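Local coordinates for ULam111 (Flavobacterium sp., PDB 5WUT), which probably hydrolyses the beta-1,3-glucan laminarin, as a laminarinase of glycoside hydrolase family 16 with a beta-jelly-roll fold, at residues P215-D219 / A220-Q224; K61-T65 / Q66-T70. One frame throughout, in Å; residues are numbered along the deposited sequence.

Overall arrangement
Contact 1, a turn in the loop leading into strand 224-234, and contact 2, the tip of the hairpin of strands 55-63 and 66-80, lie on the same side of the chain's centre with centres about 10 Å apart. Contact 1 is a surface contact without a buried residue; contact 2 is partly buried, with Tyr67 and Thr68 inside and its turn exposed. Their chemistry follows their place: in the loop one backbone bond is supplemented by an Asp218 carboxylate bond, whereas in the hairpin four backbone bonds make a ladder. They meet chiefly at Tyr67, whose OH probably hydrogen-bonds to Asp219 OD1 (2.5 Å) while its ring packs on Phe222, planes at about 60°; Lys62 touches both residues.

Contact 1: P215-D219 / A220-Q224; sequences PEVDD and AIFPQ
Asp218 and Ile221 close a tight surface turn in the loop that leads from helix 210-213 into strand 224-234. The backbone bond Ile221 N to Asp218 O (3.1 Å) is nearly straight at its hydrogen, 168°, though the donor stands above the carbonyl plane, and it defines a beta turn with Asp219 and Ala220 at the corners. A second bond comes from the side chain: Ala220 N reaches Asp218 OD1 (3.1 Å), giving an Asx turn laid over the beta turn. The first torsion of Asp218 (chi1 176°) places CG opposite the backbone N, within range of Ala220 N, which meets OD1 from above the carboxylate plane. OD2 rests against Ile221 CG2. With an alanine here, the Ala220 N-H would probably lose its carboxylate partner, leaving the turn to the backbone bond.

Apolar contacts flank the turn. Ile221 CG1 lies between the backbone N and the carbonyl carbon (chi1 74°), which sets it over the centre of the Phe222 ring, 3.8 Å above the plane. Val217 CG1 comes to the edge of the same ring, 3.6 Å from Phe222 CE2, the two side chains crossing at about a right angle. Ile208 of strand 200-208 touches Val217 and Phe222, Ala60 of strand 55-63 the latter.

Water 1 donates to Asp219 O and to Phe222 O (2.8 Å), just before the cis peptide bond to Pro223, and Gln224 NE2 binds Ile221 O (2.8 Å). Polar bonds thus fix the backbone's course, while Phe222, held at one face and one edge, sets the loop against strands 55-63 and 200-208.

Contact 2: K61-T65 / Q66-T70; sequences KKEGT and QYTST
Backbone hydrogen bonds between Lys61 and Thr68, and between Glu63 and Gln66, join the two arms of this hairpin tip. Lys61 N to Thr68 O and Thr68 N to Lys61 O are both 3.0 Å long. Nearer the turn, Glu63 N approaches Gln66 O (2.8 Å) almost head-on, whereas Gln66 N stands well above the carbonyl plane of Glu63 O.

The apolar contact belongs to the non-hydrogen-bonded pair between them. Lys62 and Tyr67 lie side by side and point the same way; Lys62, its CG anti to the backbone N (chi1 -177°), runs its methylenes along the ring, and CG makes a CH-pi contact over one face, 4.0 Å from the Tyr67 ring centroid. A bend at chi4 (-86°) then turns Lys62 NZ back to Gly64 O (2.6 Å), bracing the turn.

On the other face, beside Thr68, water 2 donates to Glu63 OE1 and Gln66 OE1 (2.9 Å), while Thr68 OG1 is hydrogen-bonded to Asn48 ND2.

Gly64, with positive phi (66°), and Thr65 occupy the corners of a type II' beta turn, the classic two-residue connection of an antiparallel beta hairpin, here linking neighbouring strands of the jelly roll.

Contact 1: P215-D219 / A220-Q224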
loop_
_atom_site.group_PDB
_atom_site.type_symbol
_atom_site.label_atom_id
_atom_site.label_comp_id
_atom_site.label_asym_id
_atom_site.label_seq_id
_atom_site.Cartn_x
_atom_site.Cartn_y
_atom_site.Cartn_z
ATOM N N PRO A 215 12.125 11.591 -22.424
ATOM C CA PRO A 215 12.801 11.099 -23.637
ATOM C C PRO A 215 14.224 10.584 -23.433
ATOM O O PRO A 215 14.737 9.876 -24.305
ATOM C CB PRO A 215 12.836 12.339 -24.530
ATOM C CG PRO A 215 12.888 13.478 -23.561
ATOM C CD PRO A 215 11.984 13.057 -22.422
ATOM N N GLU A 216 14.850 10.918 -22.309
ATOM C CA GLU A 216 16.212 10.473 -22.048
ATOM C C GLU A 216 16.294 8.989 -21.749
ATOM O O GLU A 216 15.477 8.456 -20.999
ATOM C CB GLU A 216 16.822 11.257 -20.888
ATOM C CG GLU A 216 17.019 12.726 -21.203
ATOM C CD GLU A 216 17.738 12.952 -22.522
ATOM O OE1 GLU A 216 18.773 12.289 -22.774
ATOM O OE2 GLU A 216 17.258 13.788 -23.315
ATOM N N VAL A 217 17.284 8.336 -22.354
ATOM C CA VAL A 217 17.534 6.920 -22.126
ATOM C C VAL A 217 18.996 6.712 -21.765
ATOM O O VAL A 217 19.898 7.127 -22.504
ATOM C CB VAL A 217 17.185 6.054 -23.358
ATOM C CG1 VAL A 217 17.539 4.593 -23.104
ATOM C CG2 VAL A 217 15.714 6.161 -23.694
ATOM N N ASP A 218 19.224 6.071 -20.628
ATOM C CA ASP A 218 20.557 5.663 -20.197
ATOM C C ASP A 218 20.930 4.338 -20.861
ATOM O O ASP A 218 20.506 3.268 -20.424
ATOM C CB ASP A 218 20.590 5.552 -18.671
ATOM C CG ASP A 218 21.918 5.040 -18.131
ATOM O OD1 ASP A 218 22.884 4.891 -18.913
ATOM O OD2 ASP A 218 22.000 4.818 -16.896
ATOM N N ASP A 219 21.735 4.401 -21.916
ATOM C CA ASP A 219 22.010 3.200 -22.699
ATOM C C ASP A 219 22.835 2.156 -21.942
ATOM O O ASP A 219 22.922 1.005 -22.365
ATOM C CB ASP A 219 22.714 3.576 -24.007
ATOM C CG ASP A 219 21.784 4.257 -24.996
ATOM O OD1 ASP A 219 20.572 3.949 -25.000
ATOM O OD2 ASP A 219 22.260 5.122 -25.768
ATOM N N ALA A 220 23.426 2.538 -20.817
ATOM C CA ALA A 220 24.196 1.591 -20.021
ATOM C C ALA A 220 23.297 0.558 -19.332
ATOM O O ALA A 220 23.784 -0.476 -18.869
ATOM C CB ALA A 220 25.023 2.321 -18.981
ATOM N N ILE A 221 21.996 0.832 -19.258
ATOM C CA ILE A 221 21.107 -0.062 -18.508
ATOM C C ILE A 221 20.813 -1.377 -19.233
ATOM O O ILE A 221 20.407 -2.351 -18.609
ATOM C CB ILE A 221 19.737 0.614 -18.154
ATOM C CG1 ILE A 221 18.810 0.745 -19.371
ATOM C CG2 ILE A 221 19.951 1.950 -17.458
ATOM C CD1 ILE A 221 17.468 1.438 -19.047
ATOM N N PHE A 222 21.002 -1.405 -20.545
ATOM C CA PHE A 222 20.586 -2.557 -21.338
ATOM C C PHE A 222 21.597 -3.690 -21.256
ATOM O O PHE A 222 22.802 -3.443 -21.241
ATOM C CB PHE A 222 20.357 -2.140 -22.788
ATOM C CG PHE A 222 19.291 -1.113 -22.939
ATOM C CD1 PHE A 222 17.956 -1.476 -22.776
ATOM C CD2 PHE A 222 19.600 0.214 -23.180
ATOM C CE1 PHE A 222 16.942 -0.534 -22.892
ATOM C CE2 PHE A 222 18.597 1.163 -23.297
ATOM C CZ PHE A 222 17.263 0.788 -23.142
ATOM N N PRO A 223 21.115 -4.939 -21.227
ATOM C CA PRO A 223 19.709 -5.356 -21.331
ATOM C C PRO A 223 18.944 -5.302 -20.004
ATOM O O PRO A 223 19.542 -5.410 -18.944
ATOM C CB PRO A 223 19.824 -6.797 -21.828
ATOM C CG PRO A 223 21.083 -7.289 -21.204
ATOM C CD PRO A 223 22.029 -6.098 -21.210
ATOM N N GLN A 224 17.623 -5.134 -20.080
ATOM C CA GLN A 224 16.792 -5.113 -18.876
ATOM C C GLN A 224 15.645 -6.099 -18.988
ATOM O O GLN A 224 15.000 -6.179 -20.033
ATOM C CB GLN A 224 16.243 -3.707 -18.636
ATOM C CG GLN A 224 17.228 -2.741 -17.979
ATOM C CD GLN A 224 17.670 -3.196 -16.594
ATOM O OE1 GLN A 224 16.866 -3.695 -15.799
ATOM N NE2 GLN A 224 18.950 -3.025 -16.296
HETATM O O HOH W 1 24.046 -1.235 -22.332
#

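Contact 2: K61-T65 / Q66-T70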
loop_
_atom_site.group_PDB
_atom_site.type_symbol
_atom_site.label_atom_id
_atom_site.label_comp_id
_atom_site.label_asym_id
_atom_site.label_seq_id
_atom_site.Cartn_x
_atom_site.Cartn_y
_atom_site.Cartn_z
ATOM N N LYS A 61 16.556 -4.618 -25.228
ATOM C CA LYS A 61 17.931 -4.692 -25.714
ATOM C C LYS A 61 18.280 -3.493 -26.573
ATOM O O LYS A 61 17.419 -2.899 -27.213
ATOM C CB LYS A 61 18.155 -5.964 -26.540
ATOM C CG LYS A 61 17.812 -7.275 -25.846
ATOM C CD LYS A 61 18.080 -8.450 -26.796
ATOM C CE LYS A 61 17.093 -9.604 -26.602
ATOM N NZ LYS A 61 17.142 -10.596 -27.734
ATOM N N LYS A 62 19.569 -3.170 -26.607
ATOM C CA LYS A 62 20.077 -2.207 -27.561
ATOM C C LYS A 62 21.185 -2.867 -28.386
ATOM O O LYS A 62 22.132 -3.417 -27.836
ATOM C CB LYS A 62 20.593 -0.963 -26.849
ATOM C CG LYS A 62 21.075 0.123 -27.806
ATOM C CD LYS A 62 21.866 1.191 -27.058
ATOM C CE LYS A 62 22.392 2.263 -28.002
ATOM N NZ LYS A 62 23.699 1.852 -28.593
ATOM N N GLU A 63 21.023 -2.832 -29.703
ATOM C CA GLU A 63 21.975 -3.427 -30.635
ATOM C C GLU A 63 22.276 -2.378 -31.703
ATOM O O GLU A 63 21.429 -2.039 -32.535
ATOM C CB GLU A 63 21.396 -4.723 -31.219
ATOM C CG GLU A 63 21.349 -5.860 -30.176
ATOM C CD GLU A 63 20.157 -6.820 -30.326
ATOM O OE1 GLU A 63 19.028 -6.367 -30.628
ATOM O OE2 GLU A 63 20.352 -8.037 -30.129
ATOM N N GLY A 64 23.483 -1.822 -31.663
ATOM C CA GLY A 64 23.766 -0.672 -32.495
ATOM C C GLY A 64 22.922 0.487 -32.014
ATOM O O GLY A 64 22.915 0.802 -30.818
ATOM N N THR A 65 22.179 1.109 -32.920
ATOM C CA THR A 65 21.206 2.110 -32.506
ATOM C C THR A 65 19.778 1.580 -32.549
ATOM O O THR A 65 18.827 2.348 -32.450
ATOM C CB THR A 65 21.267 3.376 -33.363
ATOM O OG1 THR A 65 21.126 3.036 -34.749
ATOM C CG2 THR A 65 22.578 4.120 -33.128
ATOM N N GLN A 66 19.633 0.270 -32.719
ATOM C CA GLN A 66 18.313 -0.355 -32.696
ATOM C C GLN A 66 17.947 -0.847 -31.292
ATOM O O GLN A 66 18.714 -1.555 -30.637
ATOM C CB GLN A 66 18.241 -1.513 -33.705
ATOM C CG GLN A 66 16.971 -2.384 -33.538
ATOM C CD GLN A 66 16.586 -3.150 -34.797
ATOM O OE1 GLN A 66 16.465 -4.378 -34.787
ATOM N NE2 GLN A 66 16.332 -2.425 -35.864
ATOM N N TYR A 67 16.778 -0.421 -30.823
ATOM C CA TYR A 67 16.217 -0.894 -29.569
ATOM C C TYR A 67 15.107 -1.887 -29.853
ATOM O O TYR A 67 14.308 -1.653 -30.750
ATOM C CB TYR A 67 15.661 0.274 -28.762
ATOM C CG TYR A 67 16.688 1.296 -28.344
ATOM C CD1 TYR A 67 17.002 2.366 -29.173
ATOM C CD2 TYR A 67 17.334 1.199 -27.112
ATOM C CE1 TYR A 67 17.935 3.304 -28.797
ATOM C CE2 TYR A 67 18.275 2.151 -26.715
ATOM C CZ TYR A 67 18.568 3.199 -27.571
ATOM O OH TYR A 67 19.487 4.151 -27.191
ATOM N N THR A 68 15.033 -2.962 -29.067
ATOM C CA THR A 68 13.987 -3.968 -29.250
ATOM C C THR A 68 13.369 -4.422 -27.927
ATOM O O THR A 68 14.014 -4.406 -26.882
ATOM C CB THR A 68 14.512 -5.213 -29.998
ATOM O OG1 THR A 68 15.715 -5.680 -29.378
ATOM C CG2 THR A 68 14.783 -4.881 -31.488
ATOM N N SER A 69 12.119 -4.853 -28.006
ATOM C CA SER A 69 11.408 -5.303 -26.818
ATOM C C SER A 69 10.207 -6.122 -27.264
ATOM O O SER A 69 10.138 -6.523 -28.430
ATOM C CB SER A 69 10.999 -4.105 -25.952
ATOM O OG SER A 69 10.573 -4.532 -24.652
ATOM N N THR A 70 9.277 -6.367 -26.337
ATOM C CA THR A 70 8.093 -7.197 -26.579
ATOM C C THR A 70 6.828 -6.461 -26.187
ATOM O O THR A 70 6.810 -5.740 -25.171
ATOM C CB THR A 70 8.146 -8.517 -25.771
ATOM O OG1 THR A 70 9.410 -9.157 -25.977
ATOM C CG2 THR A 70 6.996 -9.480 -26.155
HETATM O O HOH W 2 17.553 -6.710 -33.416
#